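Local coordinates for putative signal recognition particle protein (Chaetomium thermophilum, PDB 5CK4) that binds GDP and GTP as the Arf-like beta subunit of the signal recognition particle receptor, associated with the endoplasmic reticulum membrane, at residues K121-T126 against A186-D191. Sequence-based numbering, arbitrary orientation.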
loop_
_atom_site.group_PDB
_atom_site.type_symbol
_atom_site.label_atom_id
_atom_site.label_comp_id
_atom_site.label_asym_id
_atom_site.label_seq_id
_atom_site.Cartn_x
_atom_site.Cartn_y
_atom_site.Cartn_z
ATOM N N LYS A 121 15.920 1.654 -5.585
ATOM C CA LYS A 121 16.260 1.173 -6.932
ATOM C C LYS A 121 15.342 0.047 -7.430
ATOM O O LYS A 121 15.333 -0.276 -8.619
ATOM C CB LYS A 121 17.709 0.665 -6.994
ATOM C CG LYS A 121 18.789 1.677 -6.624
ATOM C CD LYS A 121 19.160 2.579 -7.784
ATOM C CE LYS A 121 20.359 3.447 -7.429
ATOM N NZ LYS A 121 20.728 4.357 -8.542
ATOM N N LEU A 122 14.611 -0.584 -6.522
ATOM C CA LEU A 122 13.860 -1.781 -6.875
ATOM C C LEU A 122 12.349 -1.549 -6.855
ATOM O O LEU A 122 11.575 -2.493 -7.001
ATOM C CB LEU A 122 14.210 -2.920 -5.923
ATOM C CG LEU A 122 15.687 -3.325 -5.879
ATOM C CD1 LEU A 122 15.910 -4.381 -4.799
ATOM C CD2 LEU A 122 16.144 -3.839 -7.235
ATOM N N ARG A 123 11.934 -0.301 -6.666
ATOM C CA ARG A 123 10.508 0.011 -6.565
ATOM C C ARG A 123 9.801 0.059 -7.919
ATOM O O ARG A 123 8.600 -0.189 -7.996
ATOM C CB ARG A 123 10.300 1.315 -5.806
ATOM C CG ARG A 123 10.782 1.251 -4.372
ATOM C CD ARG A 123 10.811 2.626 -3.727
ATOM N NE ARG A 123 11.328 2.542 -2.364
ATOM C CZ ARG A 123 11.436 3.573 -1.532
ATOM N NH1 ARG A 123 11.072 4.788 -1.919
ATOM N NH2 ARG A 123 11.923 3.385 -0.311
ATOM N N GLY A 124 10.547 0.365 -8.979
ATOM C CA GLY A 124 9.983 0.431 -10.319
ATOM C C GLY A 124 9.217 -0.811 -10.747
ATOM O O GLY A 124 8.153 -0.721 -11.355
ATOM N N THR A 125 9.762 -1.973 -10.413
ATOM C CA THR A 125 9.141 -3.260 -10.717
ATOM C C THR A 125 7.746 -3.386 -10.122
ATOM O O THR A 125 6.814 -3.865 -10.767
ATOM C CB THR A 125 9.970 -4.398 -10.119
ATOM O OG1 THR A 125 11.318 -4.305 -10.591
ATOM C CG2 THR A 125 9.387 -5.745 -10.507
ATOM N N THR A 126 7.619 -2.959 -8.873
ATOM C CA THR A 126 6.358 -3.048 -8.153
ATOM C C THR A 126 5.332 -2.096 -8.755
ATOM O O THR A 126 4.166 -2.451 -8.954
ATOM C CB THR A 126 6.563 -2.706 -6.674
ATOM O OG1 THR A 126 7.525 -3.606 -6.114
ATOM C CG2 THR A 126 5.261 -2.827 -5.914
ATOM N N ALA A 186 6.318 9.259 1.913
ATOM C CA ALA A 186 5.200 9.847 1.169
ATOM C C ALA A 186 5.486 9.876 -0.330
ATOM O O ALA A 186 4.583 9.762 -1.139
ATOM C CB ALA A 186 4.914 11.249 1.660
ATOM N N SER A 187 6.748 10.066 -0.691
ATOM C CA SER A 187 7.135 10.052 -2.096
ATOM C C SER A 187 6.816 8.696 -2.740
ATOM O O SER A 187 6.301 8.630 -3.853
ATOM C CB SER A 187 8.617 10.400 -2.238
ATOM O OG SER A 187 8.988 10.417 -3.594
ATOM N N TYR A 188 7.127 7.618 -2.032
ATOM C CA TYR A 188 6.800 6.265 -2.488
ATOM C C TYR A 188 5.295 6.069 -2.573
ATOM O O TYR A 188 4.771 5.586 -3.586
ATOM C CB TYR A 188 7.397 5.233 -1.535
ATOM C CG TYR A 188 7.452 3.810 -2.055
ATOM C CD1 TYR A 188 7.027 3.482 -3.342
ATOM C CD2 TYR A 188 7.936 2.792 -1.247
ATOM C CE1 TYR A 188 7.079 2.168 -3.804
ATOM C CE2 TYR A 188 7.987 1.487 -1.689
ATOM C CZ TYR A 188 7.563 1.181 -2.973
ATOM O OH TYR A 188 7.651 -0.131 -3.403
ATOM N N LEU A 189 4.594 6.455 -1.511
ATOM C CA LEU A 189 3.134 6.344 -1.500
ATOM C C LEU A 189 2.513 7.152 -2.645
ATOM O O LEU A 189 1.554 6.704 -3.305
ATOM C CB LEU A 189 2.581 6.801 -0.141
ATOM C CG LEU A 189 1.053 6.785 0.002
ATOM C CD1 LEU A 189 0.501 5.374 -0.212
ATOM C CD2 LEU A 189 0.702 7.299 1.385
ATOM N N TYR A 190 3.048 8.346 -2.889
ATOM C CA TYR A 190 2.573 9.158 -4.004
ATOM C C TYR A 190 2.611 8.359 -5.309
ATOM O O TYR A 190 1.622 8.320 -6.037
ATOM C CB TYR A 190 3.406 10.449 -4.140
ATOM C CG TYR A 190 2.815 11.504 -5.081
ATOM C CD1 TYR A 190 2.954 11.401 -6.462
ATOM C CD2 TYR A 190 2.137 12.609 -4.581
ATOM C CE1 TYR A 190 2.414 12.369 -7.319
ATOM C CE2 TYR A 190 1.607 13.580 -5.428
ATOM C CZ TYR A 190 1.746 13.454 -6.791
ATOM O OH TYR A 190 1.216 14.421 -7.637
ATOM N N ASP A 191 3.746 7.718 -5.590
ATOM C CA ASP A 191 3.906 6.948 -6.822
ATOM C C ASP A 191 2.970 5.749 -6.886
ATOM O O ASP A 191 2.468 5.405 -7.952
ATOM C CB ASP A 191 5.351 6.458 -6.997
ATOM C CG ASP A 191 6.318 7.579 -7.317
ATOM O OD1 ASP A 191 5.868 8.628 -7.818
ATOM O OD2 ASP A 191 7.528 7.404 -7.057
#
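A chi1 of -165° swings the Tyr-188 ring away from its backbone N, and CG of Arg-123 stands anti to its own carbonyl carbon, which turns the two side chains toward each other. The arginine chain, extended from CG to NE, crosses one face of the phenol ring at a slant, from near the hydroxyl toward the CB end. Arg-123 CG sits 3.5 Å from Tyr-188 CZ, near the outer end. The next carbon, Arg-123 CD, lies over the middle of the ring, 3.5 Å from its centroid and 7° off the normal, a CH-pi contact. Farther along, the guanidinium stacks flat on the ring, planes 1° apart, but displaced toward the rim: Arg-123 CZ is 3.6 Å from Tyr-188 CD2, and Arg-123 NH1 is 3.7 Å from Tyr-188 CB. The cation-pi interaction is therefore off-centre. Arginine suits this place because its methylenes pack on the aromatic face while its flat charged end can stack and still donate a hydrogen bond; NE gives one to Gly-118 O, which helps fix the rotation of the group. Tyrosine offers a broad, electron-rich surface long enough to span the gap between the segments, and its OH comes within 4.3 Å of Thr-126 CB, a compact residue that leaves room for the phenol end and also touches Ile-25 and Thr-116. A serine in place of Tyr-188 would probably open a gap here and leave the arginine chain without the surface that holds it flat. Tyr-188 also reaches the P-loop residues, and Arg-123 follows the Asp-Thr-Pro-Gly motif, whose Gly-118 binds GTP in another structure of this protein; the pair thus probably links the switch II region to helix 180-201 in the Arf-like GTPase fold.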